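Local coordinates for protein beta-galactoside-binding lectin (Gallus gallus, PDB 1QMJ) that binds beta-galactosides such as lactose as a homodimeric galectin and may take part in the regulation of differentiation, at residues 1-6 against 124-129; 10-15 against 88-93; 20-25 against 82-87; 38-43 against 60-65; 73-78 against 100-105. One frame throughout, in Å; residues are numbered along the deposited sequence.

Contact 1 of 5, residues 1-6 against 124-129; sequences QGLVVT and FKVKAI
At the dimer edge of the galectin beta-sandwich, the N-terminal segment 1-6 lies over residues 124-129 of strand 124-131, Gln1 meeting Phe124, Lys125 and Val126 while Leu3 and Val5 reach Ile129. The two segments belong to different sheets: 4-6 pairs with strand 117-122, whereas 124-131 is the outermost strand, within this chain, of the sheet that also holds 16-22. They share no ladder, and they fan apart, CA atoms being 4.5 Å apart at Gln1 and Lys125 but 9.8 Å at Val5 and Ile129. At the narrow end one hydrogen bond crosses, from Gln1 N to Phe124 O at 2.8 Å, the donor standing 26° from the carbonyl plane. The aliphatic stem of Gln1 continues over the backbone, with CB 3.3 Å from Val126 N and CG 3.7 Å from Lys125 CG; this residue is poorly ordered, as suits a polar side chain at an exposed chain end. Toward the wide end branched aliphatic side chains fill the space between the sheets. Val4, Val5, Thr6, Ala128 and Ile129 also pair in antiparallel fashion with the second subunit, so the sheets run on across the interface, and Leu3 packs on Phe131 of that subunit. With CG1 of Ile129 anti to the carbonyl carbon (chi1 -63°) and chi2 near trans (-152°), the CD1 methyl is carried between two partners, 3.9 Å from Leu3 CD1 and 4.0 Å from Val5 CG2.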
# COMPACT_ATOMS: atom_id res chain seq x y z
N GLN A 1 -3.59 10.06 -7.62
CA GLN A 1 -3.65 8.71 -6.99
C GLN A 1 -4.55 8.80 -5.78
O GLN A 1 -4.70 9.88 -5.19
CB GLN A 1 -2.26 8.26 -6.55
CG GLN A 1 -1.37 7.75 -7.67
CD GLN A 1 -1.55 6.28 -7.93
OE1 GLN A 1 -2.64 5.73 -7.75
NE2 GLN A 1 -0.48 5.61 -8.33
N GLY A 2 -5.11 7.71 -5.39
CA GLY A 2 -5.95 7.70 -4.19
C GLY A 2 -6.29 6.26 -3.80
O GLY A 2 -7.38 5.76 -4.08
N LEU A 3 -5.33 5.63 -3.16
CA LEU A 3 -5.49 4.23 -2.73
C LEU A 3 -5.77 4.13 -1.23
O LEU A 3 -5.59 5.09 -0.47
CB LEU A 3 -4.23 3.41 -3.05
CG LEU A 3 -2.90 4.09 -2.69
CD1 LEU A 3 -2.56 3.99 -1.21
CD2 LEU A 3 -1.71 3.48 -3.44
N VAL A 4 -6.20 2.95 -0.87
CA VAL A 4 -6.53 2.59 0.51
C VAL A 4 -5.79 1.31 0.88
O VAL A 4 -5.77 0.34 0.11
CB VAL A 4 -8.04 2.34 0.65
CG1 VAL A 4 -8.45 1.96 2.07
CG2 VAL A 4 -8.88 3.57 0.29
N VAL A 5 -5.20 1.36 2.05
CA VAL A 5 -4.44 0.22 2.60
C VAL A 5 -5.06 -0.22 3.92
O VAL A 5 -5.27 0.60 4.83
CB VAL A 5 -2.98 0.62 2.85
CG1 VAL A 5 -2.06 -0.59 3.06
CG2 VAL A 5 -2.37 1.41 1.69
N THR A 6 -5.41 -1.48 3.97
CA THR A 6 -6.03 -2.08 5.16
C THR A 6 -5.24 -3.32 5.59
O THR A 6 -4.26 -3.71 4.95
CB THR A 6 -7.48 -2.46 4.86
OG1 THR A 6 -7.55 -3.21 3.65
CG2 THR A 6 -8.40 -1.25 4.69
N PHE A 124 -2.73 14.14 -5.09
CA PHE A 124 -1.42 13.61 -4.72
C PHE A 124 -1.23 12.33 -5.51
O PHE A 124 -2.17 11.55 -5.69
CB PHE A 124 -1.36 13.31 -3.21
CG PHE A 124 0.02 13.04 -2.69
CD1 PHE A 124 0.97 14.05 -2.60
CD2 PHE A 124 0.37 11.76 -2.24
CE1 PHE A 124 2.23 13.81 -2.07
CE2 PHE A 124 1.64 11.52 -1.71
CZ PHE A 124 2.57 12.55 -1.63
N LYS A 125 -0.03 12.14 -6.05
CA LYS A 125 0.28 10.94 -6.81
C LYS A 125 1.26 10.10 -5.98
O LYS A 125 2.41 10.48 -5.78
CB LYS A 125 0.90 11.31 -8.16
CG LYS A 125 1.08 10.14 -9.09
CD LYS A 125 2.04 10.47 -10.22
CE LYS A 125 3.47 10.69 -9.71
NZ LYS A 125 4.05 9.48 -9.07
N VAL A 126 0.76 8.99 -5.44
CA VAL A 126 1.56 8.09 -4.63
C VAL A 126 2.57 7.36 -5.52
O VAL A 126 2.25 6.89 -6.62
CB VAL A 126 0.68 7.05 -3.89
CG1 VAL A 126 1.52 6.20 -2.95
CG2 VAL A 126 -0.42 7.76 -3.12
N LYS A 127 3.80 7.27 -5.03
CA LYS A 127 4.86 6.60 -5.76
C LYS A 127 5.37 5.42 -4.94
O LYS A 127 5.86 4.45 -5.51
CB LYS A 127 6.00 7.59 -6.02
CG LYS A 127 6.42 7.71 -7.47
CD LYS A 127 7.11 6.44 -7.97
CE LYS A 127 7.58 6.61 -9.41
NZ LYS A 127 6.45 6.92 -10.33
N ALA A 128 5.24 5.49 -3.62
CA ALA A 128 5.71 4.42 -2.76
C ALA A 128 5.22 4.57 -1.32
O ALA A 128 5.00 5.69 -0.85
CB ALA A 128 7.23 4.39 -2.77
N ILE A 129 5.03 3.43 -0.65
CA ILE A 129 4.61 3.37 0.75
C ILE A 129 5.61 2.43 1.42
O ILE A 129 5.75 1.28 1.01
CB ILE A 129 3.17 2.81 0.92
CG1 ILE A 129 2.17 3.74 0.23
CG2 ILE A 129 2.84 2.65 2.41
CD1 ILE A 129 0.78 3.74 0.83

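Contact 2 of 5, residues 10-15 against 88-93; sequences VQPGEC and ISFDAA. With BME (beta-mercaptoethanol), chain D.
Residues 11-14 form a type II beta turn, closed by a bond from Glu14 N to Gln11 O, and lie against the end of strand 83-90 with no direct hydrogen bond between the two segments. Gly13, with phi 107°, has backbone angles that bring the CB position too near the carbonyl oxygen of Pro12, which calls for glycine, and the ring-fixed phi of Pro12 (-57°) fits the position before it. Weaker CA-H...O contacts bridge the backbones: Pro12 CA lies 3.3 Å from Phe90 O, and Cys15 CA 3.5 Å from Ile88 O. The Phe90 ring meets the turn in two ways, Pro12 CA lying over one face near the rim and Val10 O at the edge in the ring plane, 3.7 Å from CE1. Pro12 CD touches its CZ at 3.9 Å. Cys15 SG is joined by a disulfide to a beta-mercaptoethanol, probably from the crystallisation liquor. Its hydroxyl O1 accepts a hydrogen bond of 3.0 Å from Ser89 OG, so the serine gives the adduct a polar partner. Ile88 turns inward to Val31 and Val33 of strand 29-33, and Phe90 reaches Ile115. The turn, in the loop from strand 4-6 to 16-22, meets the end of 83-90, which runs between 16-22 and 94-98.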
# COMPACT_ATOMS: atom_id res chain seq x y z
N VAL A 10 0.35 -1.26 12.29
CA VAL A 10 1.38 -0.30 12.68
C VAL A 10 1.20 0.04 14.15
O VAL A 10 0.14 0.52 14.57
CB VAL A 10 1.26 0.99 11.86
CG1 VAL A 10 2.43 1.95 12.09
CG2 VAL A 10 1.23 0.74 10.35
N GLN A 11 2.24 -0.22 14.91
CA GLN A 11 2.22 0.04 16.35
C GLN A 11 3.13 1.22 16.68
O GLN A 11 3.93 1.66 15.85
CB GLN A 11 2.69 -1.20 17.10
CG GLN A 11 1.61 -2.30 17.15
CD GLN A 11 1.57 -3.04 18.48
OE1 GLN A 11 2.61 -3.29 19.08
NE2 GLN A 11 0.41 -3.42 18.99
N PRO A 12 3.05 1.77 17.90
CA PRO A 12 3.88 2.90 18.27
C PRO A 12 5.35 2.56 18.10
O PRO A 12 5.78 1.43 18.50
CB PRO A 12 3.50 3.18 19.71
CG PRO A 12 2.42 2.17 20.11
CD PRO A 12 2.14 1.28 18.94
N GLY A 13 6.06 3.52 17.52
CA GLY A 13 7.50 3.40 17.27
C GLY A 13 7.77 3.19 15.77
O GLY A 13 8.76 3.70 15.22
N GLU A 14 6.88 2.45 15.14
CA GLU A 14 6.99 2.16 13.70
C GLU A 14 6.72 3.43 12.90
O GLU A 14 5.96 4.31 13.33
CB GLU A 14 5.98 1.09 13.31
CG GLU A 14 6.28 -0.27 13.94
CD GLU A 14 5.17 -1.28 13.72
OE1 GLU A 14 4.67 -1.44 12.54
OE2 GLU A 14 4.73 -1.99 14.71
N CYS A 15 7.35 3.49 11.75
CA CYS A 15 7.23 4.64 10.85
C CYS A 15 6.61 4.23 9.51
O CYS A 15 6.99 3.21 8.92
CB CYS A 15 8.63 5.23 10.60
SG CYS A 15 8.66 6.55 9.30
N ILE A 88 4.98 9.29 9.07
CA ILE A 88 3.99 9.25 10.15
C ILE A 88 4.33 8.17 11.20
O ILE A 88 4.63 7.02 10.86
CB ILE A 88 2.61 8.93 9.58
CG1 ILE A 88 2.10 10.02 8.64
CG2 ILE A 88 1.54 8.76 10.65
CD1 ILE A 88 0.93 9.56 7.77
N SER A 89 4.27 8.62 12.43
CA SER A 89 4.51 7.79 13.62
C SER A 89 3.60 8.32 14.72
O SER A 89 3.03 9.41 14.61
CB SER A 89 5.98 7.87 14.05
OG SER A 89 6.36 9.22 14.27
N PHE A 90 3.46 7.55 15.77
CA PHE A 90 2.60 7.95 16.88
C PHE A 90 2.90 7.13 18.12
O PHE A 90 3.68 6.18 18.09
CB PHE A 90 1.13 7.74 16.49
CG PHE A 90 0.70 6.27 16.59
CD1 PHE A 90 1.12 5.34 15.63
CD2 PHE A 90 -0.12 5.85 17.65
CE1 PHE A 90 0.73 4.00 15.73
CE2 PHE A 90 -0.52 4.50 17.74
CZ PHE A 90 -0.09 3.58 16.78
N ASP A 91 2.25 7.56 19.17
CA ASP A 91 2.31 6.93 20.49
C ASP A 91 0.96 7.17 21.15
O ASP A 91 -0.00 7.61 20.51
CB ASP A 91 3.48 7.49 21.33
CG ASP A 91 3.53 9.01 21.40
OD1 ASP A 91 2.47 9.68 21.72
OD2 ASP A 91 4.63 9.63 21.15
N ALA A 92 0.88 6.90 22.42
CA ALA A 92 -0.37 7.05 23.17
C ALA A 92 -0.81 8.52 23.32
O ALA A 92 -2.01 8.82 23.45
CB ALA A 92 -0.23 6.46 24.57
N ALA A 93 0.15 9.43 23.28
CA ALA A 93 -0.13 10.87 23.48
C ALA A 93 -0.38 11.64 22.16
O ALA A 93 -1.27 12.50 22.08
CB ALA A 93 1.03 11.55 24.18
C1 BME D . 10.21 8.52 12.25
C2 BME D . 9.89 8.92 10.80
O1 BME D . 9.04 8.60 13.04
S2 BME D . 8.27 8.27 10.29

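Contact 3 of 5, residues 20-25 against 82-87; sequences GKILSD and DKVEIC. With BME (beta-mercaptoethanol), chain C.
Backbone meets backbone closely where Gly20 faces Val84 in an antiparallel hydrogen-bonded pair, near the end of the ladder between strands 16-22 and 83-90. Gly20 N donates to Val84 O at 3.0 Å, while the return bond from Val84 N to Gly20 O is weak. Glycine suits this spot because, lacking a side chain, it lets the Phe124 ring pack directly on it. Two residues on, Ile22 N gives a nearly straight bond (174°) of 2.8 Å to Asp82 O. The inward face carries Ile22, which is buried, and Val84: CG1 of Ile22, anti to its carbonyl carbon (chi1 -55°), passes beside Asp82 O, and CD1 comes 4.3 Å from Val84 CG1. Phe48 and Phe78 touch Ile22, and Phe124 touches both, a setting that suits branched apolar residues. The other face is looser and polar. Lys21 and Lys83 form the non-hydrogen-bonded pair, their methylenes touching CG to CG at 3.8 Å, long chains that suit a surface position. Farther along, Cys87 carries a disulfide-linked beta-mercaptoethanol whose O1 donates to Glu85 O at 2.8 Å. Lys21 NZ and Lys83 NZ are 4.8 Å apart, and their like charges probably disfavour closer approach; Lys21 NZ donates to Gly81 O, whose partial negative charge probably helps to stabilise the ammonium group.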
# COMPACT_ATOMS: atom_id res chain seq x y z
N GLY A 20 5.35 10.59 -2.81
CA GLY A 20 4.52 10.93 -3.97
C GLY A 20 4.86 12.32 -4.49
O GLY A 20 5.87 12.93 -4.08
N LYS A 21 4.01 12.76 -5.37
CA LYS A 21 4.15 14.06 -6.01
C LYS A 21 2.82 14.81 -5.97
O LYS A 21 1.77 14.27 -6.33
CB LYS A 21 4.57 13.89 -7.47
CG LYS A 21 4.71 15.21 -8.22
CD LYS A 21 4.10 15.17 -9.63
CE LYS A 21 4.15 16.53 -10.33
NZ LYS A 21 5.51 17.03 -10.53
N ILE A 22 2.92 16.05 -5.54
CA ILE A 22 1.77 16.95 -5.48
C ILE A 22 1.54 17.47 -6.90
O ILE A 22 2.47 17.96 -7.55
CB ILE A 22 2.06 18.12 -4.52
CG1 ILE A 22 2.47 17.67 -3.11
CG2 ILE A 22 0.86 19.04 -4.33
CD1 ILE A 22 3.07 18.81 -2.28
N LEU A 23 0.31 17.34 -7.36
CA LEU A 23 -0.06 17.79 -8.73
C LEU A 23 0.18 19.30 -8.87
O LEU A 23 0.03 20.06 -7.91
CB LEU A 23 -1.53 17.48 -9.01
CG LEU A 23 -1.85 15.98 -8.94
CD1 LEU A 23 -3.19 15.64 -9.59
CD2 LEU A 23 -0.81 15.11 -9.65
N SER A 24 0.55 19.68 -10.08
CA SER A 24 0.87 21.08 -10.44
C SER A 24 -0.38 21.99 -10.47
O SER A 24 -0.35 23.09 -11.03
CB SER A 24 1.52 21.13 -11.82
OG SER A 24 2.80 20.50 -11.76
N ASP A 25 -1.46 21.52 -9.88
CA ASP A 25 -2.73 22.28 -9.82
C ASP A 25 -3.58 21.75 -8.68
O ASP A 25 -4.81 21.78 -8.73
CB ASP A 25 -3.49 22.14 -11.13
CG ASP A 25 -3.43 20.73 -11.70
OD1 ASP A 25 -2.35 20.31 -12.26
OD2 ASP A 25 -4.46 19.96 -11.62
N ASP A 82 5.44 19.53 -6.36
CA ASP A 82 6.50 19.13 -5.44
C ASP A 82 6.41 17.65 -5.07
O ASP A 82 5.32 17.14 -4.75
CB ASP A 82 6.40 19.95 -4.16
CG ASP A 82 7.26 21.21 -4.19
OD1 ASP A 82 7.67 21.68 -5.32
OD2 ASP A 82 7.57 21.80 -3.09
N LYS A 83 7.56 17.01 -5.13
CA LYS A 83 7.73 15.60 -4.79
C LYS A 83 8.18 15.53 -3.33
O LYS A 83 9.31 15.90 -3.00
CB LYS A 83 8.78 14.95 -5.69
CG LYS A 83 8.29 14.72 -7.12
CD LYS A 83 9.41 14.81 -8.15
CE LYS A 83 8.89 14.87 -9.59
NZ LYS A 83 9.93 15.25 -10.56
N VAL A 84 7.28 15.06 -2.50
CA VAL A 84 7.54 14.97 -1.06
C VAL A 84 7.29 13.57 -0.50
O VAL A 84 6.54 12.78 -1.10
CB VAL A 84 6.63 15.95 -0.31
CG1 VAL A 84 5.15 15.59 -0.43
CG2 VAL A 84 6.92 16.01 1.19
N GLU A 85 7.94 13.38 0.64
CA GLU A 85 7.87 12.15 1.46
C GLU A 85 7.34 12.53 2.83
O GLU A 85 7.91 13.38 3.54
CB GLU A 85 9.27 11.52 1.61
CG GLU A 85 9.23 10.22 2.44
CD GLU A 85 10.56 9.46 2.46
OE1 GLU A 85 11.66 10.10 2.66
OE2 GLU A 85 10.58 8.18 2.27
N ILE A 86 6.24 11.91 3.18
CA ILE A 86 5.56 12.15 4.46
C ILE A 86 5.75 10.95 5.39
O ILE A 86 5.38 9.81 5.05
CB ILE A 86 4.07 12.38 4.18
CG1 ILE A 86 3.83 13.59 3.27
CG2 ILE A 86 3.26 12.63 5.45
CD1 ILE A 86 2.49 13.54 2.53
N CYS A 87 6.32 11.23 6.54
CA CYS A 87 6.59 10.21 7.57
C CYS A 87 5.63 10.38 8.75
O CYS A 87 5.51 11.48 9.32
CB CYS A 87 8.03 10.33 8.06
SG CYS A 87 9.27 9.95 6.74
C1 BME C . 10.61 13.47 6.16
C2 BME C . 11.21 12.09 5.91
O1 BME C . 10.22 14.04 4.94
S2 BME C . 10.89 10.96 7.29

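Contact 4 of 5, residues 38-43 against 60-65; sequences STLMLH and NSKEDG
Leu40 and Lys62 sit side by side across the antiparallel pairing of strands 39-47 and 56-63, next to the predicted galactoside-binding site of this galectin. They form a hydrogen-bonded pair: Leu40 N donates to Lys62 O at 2.8 Å, and Lys62 N to Leu40 O at 3.1 Å. The Lys62 side chain starts with CB 4.0 Å from Leu40 CB, the two pointing the same way. CG, anti to the backbone N (chi1 -162°), then passes 3.6 Å from Ser38 O, and CD stays near that oxygen at 4.0 Å. Beyond CD the extended chain leads away from segment 38-43, and the ammonium group makes a cation-pi contact with Trp67. A long flexible lysine thus lends its stem to the strand pair and its charge to an aromatic ring. Ser38 O also accepts from Gly65 N; Gly65 adopts a positive phi, a conformation glycine accepts easily. At the other end His43 N donates to Asn60 O at 2.6 Å. Asn60 suits its buried place because both ends of its amide are used, OD1 accepting from Ser61 N and ND2 donating to Gly68 O, while Ser61 OG bonds to Arg109 NH1. With Trp67 and Gly68 predicted to bind galactoside, the bonds of Asn60 and Ser61 to Gly68 probably help to position that part of the site, and the ring of Trp67 may help to stabilise the charge of Lys62.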
# COMPACT_ATOMS: atom_id res chain seq x y z
N SER A 38 -14.35 5.63 8.94
CA SER A 38 -15.25 6.36 9.86
C SER A 38 -14.52 6.79 11.15
O SER A 38 -14.95 7.71 11.85
CB SER A 38 -16.43 5.49 10.26
OG SER A 38 -17.19 5.15 9.11
N THR A 39 -13.43 6.12 11.43
CA THR A 39 -12.63 6.42 12.63
C THR A 39 -11.17 6.62 12.24
O THR A 39 -10.44 5.66 11.95
CB THR A 39 -12.74 5.27 13.62
OG1 THR A 39 -14.10 5.09 14.00
CG2 THR A 39 -11.94 5.50 14.90
N LEU A 40 -10.79 7.88 12.23
CA LEU A 40 -9.44 8.30 11.87
C LEU A 40 -8.71 8.93 13.04
O LEU A 40 -9.26 9.80 13.75
CB LEU A 40 -9.49 9.34 10.75
CG LEU A 40 -10.24 8.86 9.52
CD1 LEU A 40 -10.34 9.93 8.43
CD2 LEU A 40 -9.57 7.65 8.85
N MET A 41 -7.50 8.48 13.20
CA MET A 41 -6.63 8.99 14.24
C MET A 41 -6.12 10.36 13.80
O MET A 41 -5.88 11.25 14.62
CB MET A 41 -5.45 8.03 14.45
CG MET A 41 -4.43 8.55 15.46
SD MET A 41 -2.91 7.63 15.44
CE MET A 41 -3.26 5.90 15.73
N LEU A 42 -5.98 10.50 12.49
CA LEU A 42 -5.49 11.76 11.93
C LEU A 42 -5.85 11.94 10.45
O LEU A 42 -5.67 11.03 9.62
CB LEU A 42 -3.98 11.82 12.04
CG LEU A 42 -3.38 12.95 11.21
CD1 LEU A 42 -3.76 14.34 11.73
CD2 LEU A 42 -1.85 12.91 11.17
N HIS A 43 -6.34 13.14 10.20
CA HIS A 43 -6.74 13.60 8.87
C HIS A 43 -5.86 14.79 8.47
O HIS A 43 -6.24 15.96 8.65
CB HIS A 43 -8.21 14.04 8.87
CG HIS A 43 -8.67 14.60 7.52
ND1 HIS A 43 -9.13 15.91 7.38
CD2 HIS A 43 -8.74 14.04 6.28
CE1 HIS A 43 -9.46 16.10 6.11
NE2 HIS A 43 -9.23 15.00 5.44
N ASN A 60 -7.22 16.95 11.81
CA ASN A 60 -8.46 16.60 12.50
C ASN A 60 -8.58 15.10 12.66
O ASN A 60 -7.91 14.32 11.97
CB ASN A 60 -9.65 17.10 11.67
CG ASN A 60 -10.89 17.40 12.51
OD1 ASN A 60 -10.95 17.02 13.67
ND2 ASN A 60 -11.90 18.06 11.97
N SER A 61 -9.44 14.74 13.57
CA SER A 61 -9.75 13.35 13.86
C SER A 61 -11.19 13.12 13.43
O SER A 61 -11.91 14.06 13.08
CB SER A 61 -9.58 13.05 15.36
OG SER A 61 -10.29 14.00 16.14
N LYS A 62 -11.57 11.88 13.46
CA LYS A 62 -12.92 11.46 13.08
C LYS A 62 -13.26 10.20 13.86
O LYS A 62 -12.47 9.26 13.92
CB LYS A 62 -12.95 11.18 11.58
CG LYS A 62 -14.37 11.16 10.99
CD LYS A 62 -14.37 10.88 9.49
CE LYS A 62 -15.68 11.28 8.81
NZ LYS A 62 -15.62 11.17 7.34
N GLU A 63 -14.42 10.22 14.45
CA GLU A 63 -14.89 9.09 15.25
C GLU A 63 -16.37 8.85 15.00
O GLU A 63 -17.21 9.74 15.20
CB GLU A 63 -14.68 9.39 16.73
CG GLU A 63 -15.05 8.21 17.63
CD GLU A 63 -14.93 8.55 19.11
OE1 GLU A 63 -14.63 9.75 19.48
OE2 GLU A 63 -15.12 7.63 20.00
N ASP A 64 -16.65 7.65 14.58
CA ASP A 64 -18.01 7.23 14.29
C ASP A 64 -18.60 8.12 13.19
O ASP A 64 -19.78 8.49 13.23
CB ASP A 64 -18.86 7.35 15.55
CG ASP A 64 -20.09 6.45 15.54
OD1 ASP A 64 -20.11 5.39 14.80
OD2 ASP A 64 -21.11 6.74 16.27
N GLY A 65 -17.74 8.43 12.23
CA GLY A 65 -18.08 9.24 11.05
C GLY A 65 -18.26 10.74 11.36
O GLY A 65 -18.74 11.51 10.52

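Contact 5 of 5, residues 73-78 against 100-105; sequences KADFPF and PEVEFE
The Phe104 ring is met at its edge by Asp75 O, 3.5 Å from CE1, and by Pro77 CD, 3.6 Å from CZ, both near its plane; over one face, toward the rim, stands CG1 of Val102, two residues earlier in the same segment. Lys73 CG comes at the ring obliquely, 3.8 Å from CD1, and the Phe78 ring also meets it obliquely through CE2. An aromatic side chain suits this place, since its edge hydrogens can face a carbonyl oxygen while its body covers aliphatic carbons. The contact joins the loop after strand 71-73 to the edge strand 103-107 of the galectin beta-sandwich, and so covers one side of the hydrophobic interior, where Phe44 and Val57 also touch Phe104. Lys73, predicted to take part in galactoside binding, runs past the ring with chi1 -65° and a bend at chi2, which brings NZ within 2.8 Å of Glu105 O for a hydrogen bond. A water bridges the same NZ to Glu105 N, accepting from both, and Asp71 forms a long, weak ion pair with this ammonium group. Pro77 presents its rigid ring to the valine at about a right angle, with CG pressed tightly against Val102 CG2 at 3.4 Å.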
# COMPACT_ATOMS: atom_id res chain seq x y z
N LYS A 73 -2.76 24.63 11.27
CA LYS A 73 -1.33 24.83 11.48
C LYS A 73 -0.87 26.11 10.75
O LYS A 73 -1.47 26.52 9.75
CB LYS A 73 -0.55 23.64 10.94
CG LYS A 73 -0.86 22.35 11.71
CD LYS A 73 -0.50 22.44 13.20
CE LYS A 73 -0.81 21.16 13.97
NZ LYS A 73 -0.30 21.19 15.35
N ALA A 74 0.18 26.68 11.30
CA ALA A 74 0.78 27.93 10.79
C ALA A 74 1.71 27.69 9.59
O ALA A 74 1.72 28.45 8.62
CB ALA A 74 1.59 28.61 11.89
N ASP A 75 2.50 26.63 9.68
CA ASP A 75 3.47 26.28 8.62
C ASP A 75 2.82 25.49 7.49
O ASP A 75 1.95 24.64 7.71
CB ASP A 75 4.60 25.43 9.21
CG ASP A 75 5.40 26.17 10.27
OD1 ASP A 75 6.25 27.08 9.92
OD2 ASP A 75 5.24 25.89 11.51
N PHE A 76 3.28 25.81 6.29
CA PHE A 76 2.82 25.17 5.04
C PHE A 76 4.03 24.95 4.11
O PHE A 76 4.19 25.66 3.11
CB PHE A 76 1.79 26.07 4.35
CG PHE A 76 1.02 25.33 3.25
CD1 PHE A 76 0.03 24.40 3.60
CD2 PHE A 76 1.29 25.60 1.91
CE1 PHE A 76 -0.67 23.72 2.59
CE2 PHE A 76 0.58 24.93 0.90
CZ PHE A 76 -0.40 23.99 1.25
N PRO A 77 4.90 23.99 4.46
CA PRO A 77 6.09 23.65 3.66
C PRO A 77 5.77 22.98 2.33
O PRO A 77 6.63 22.19 1.82
CB PRO A 77 6.82 22.62 4.48
CG PRO A 77 5.98 22.34 5.72
CD PRO A 77 4.75 23.19 5.68
N PHE A 78 4.62 23.23 1.73
CA PHE A 78 4.28 22.54 0.45
C PHE A 78 4.03 23.52 -0.71
O PHE A 78 3.58 24.65 -0.51
CB PHE A 78 3.01 21.70 0.62
CG PHE A 78 3.07 20.71 1.78
CD1 PHE A 78 3.78 19.51 1.65
CD2 PHE A 78 2.40 20.99 2.98
CE1 PHE A 78 3.83 18.60 2.72
CE2 PHE A 78 2.45 20.08 4.05
CZ PHE A 78 3.17 18.88 3.91
N PRO A 100 10.41 17.01 5.19
CA PRO A 100 11.77 17.53 5.36
C PRO A 100 11.99 18.85 6.12
O PRO A 100 12.98 19.00 6.84
CB PRO A 100 12.29 17.60 3.92
CG PRO A 100 11.03 17.80 3.10
CD PRO A 100 10.08 16.83 3.76
N GLU A 101 11.04 19.78 6.03
CA GLU A 101 11.19 21.08 6.69
C GLU A 101 10.54 21.23 8.06
O GLU A 101 11.11 21.84 8.97
CB GLU A 101 10.64 22.20 5.79
CG GLU A 101 11.02 22.08 4.32
CD GLU A 101 9.93 21.44 3.47
OE1 GLU A 101 9.42 20.36 3.83
OE2 GLU A 101 9.58 22.03 2.42
N VAL A 102 9.33 20.69 8.21
CA VAL A 102 8.59 20.82 9.45
C VAL A 102 8.04 19.50 9.99
O VAL A 102 7.80 18.55 9.25
CB VAL A 102 7.37 21.76 9.24
CG1 VAL A 102 6.74 22.12 10.56
CG2 VAL A 102 7.77 23.00 8.48
N GLU A 103 7.86 19.46 11.31
CA GLU A 103 7.27 18.31 11.96
C GLU A 103 5.96 18.83 12.54
O GLU A 103 5.93 19.86 13.23
CB GLU A 103 8.15 17.79 13.09
CG GLU A 103 7.46 16.74 13.95
CD GLU A 103 8.32 16.25 15.09
OE1 GLU A 103 8.39 16.94 16.13
OE2 GLU A 103 8.93 15.17 14.94
N PHE A 104 4.87 18.17 12.18
CA PHE A 104 3.55 18.53 12.66
C PHE A 104 3.18 17.55 13.75
O PHE A 104 3.57 16.38 13.69
CB PHE A 104 2.53 18.45 11.51
CG PHE A 104 2.77 19.47 10.42
CD1 PHE A 104 2.43 20.81 10.61
CD2 PHE A 104 3.33 19.08 9.20
CE1 PHE A 104 2.63 21.75 9.60
CE2 PHE A 104 3.53 20.02 8.18
CZ PHE A 104 3.18 21.36 8.38
N GLU A 105 2.49 18.03 14.77
CA GLU A 105 2.09 17.17 15.87
C GLU A 105 0.59 17.33 16.06
O GLU A 105 0.05 18.40 15.79
CB GLU A 105 2.84 17.56 17.14
CG GLU A 105 4.35 17.37 17.01
CD GLU A 105 5.12 17.95 18.17
OE1 GLU A 105 5.03 17.40 19.29
OE2 GLU A 105 5.83 18.97 17.97
O HOH W 1 2.61 21.12 15.09

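Contact 1 encloses the others along the chain, since its segments lie near the two chain ends. It touches contact 3, centres 11 Å apart, where Lys125 N probably bonds to Lys21 O at 2.8 Å. Contacts 2 and 3 share strand 83-90; their centres are 22 Å apart, yet Cys15 SG lies 4.0 Å from Cys87 CB, bringing the two modified cysteines together. Contact 2 also reaches contact 4 through Phe90 CD2 and Met41 CE at 3.7 Å, and contact 3 meets contact 5 through Val84 CG2 and Pro100 CD at 4.2 Å. Contacts 4 and 5 have centres 21 Å apart; contact 5 includes Lys73 of the predicted galactoside site, and Asn60 of contact 4 lies about 3 Å from Gly68, whereas contacts 1, 2 and 3 lie away from it.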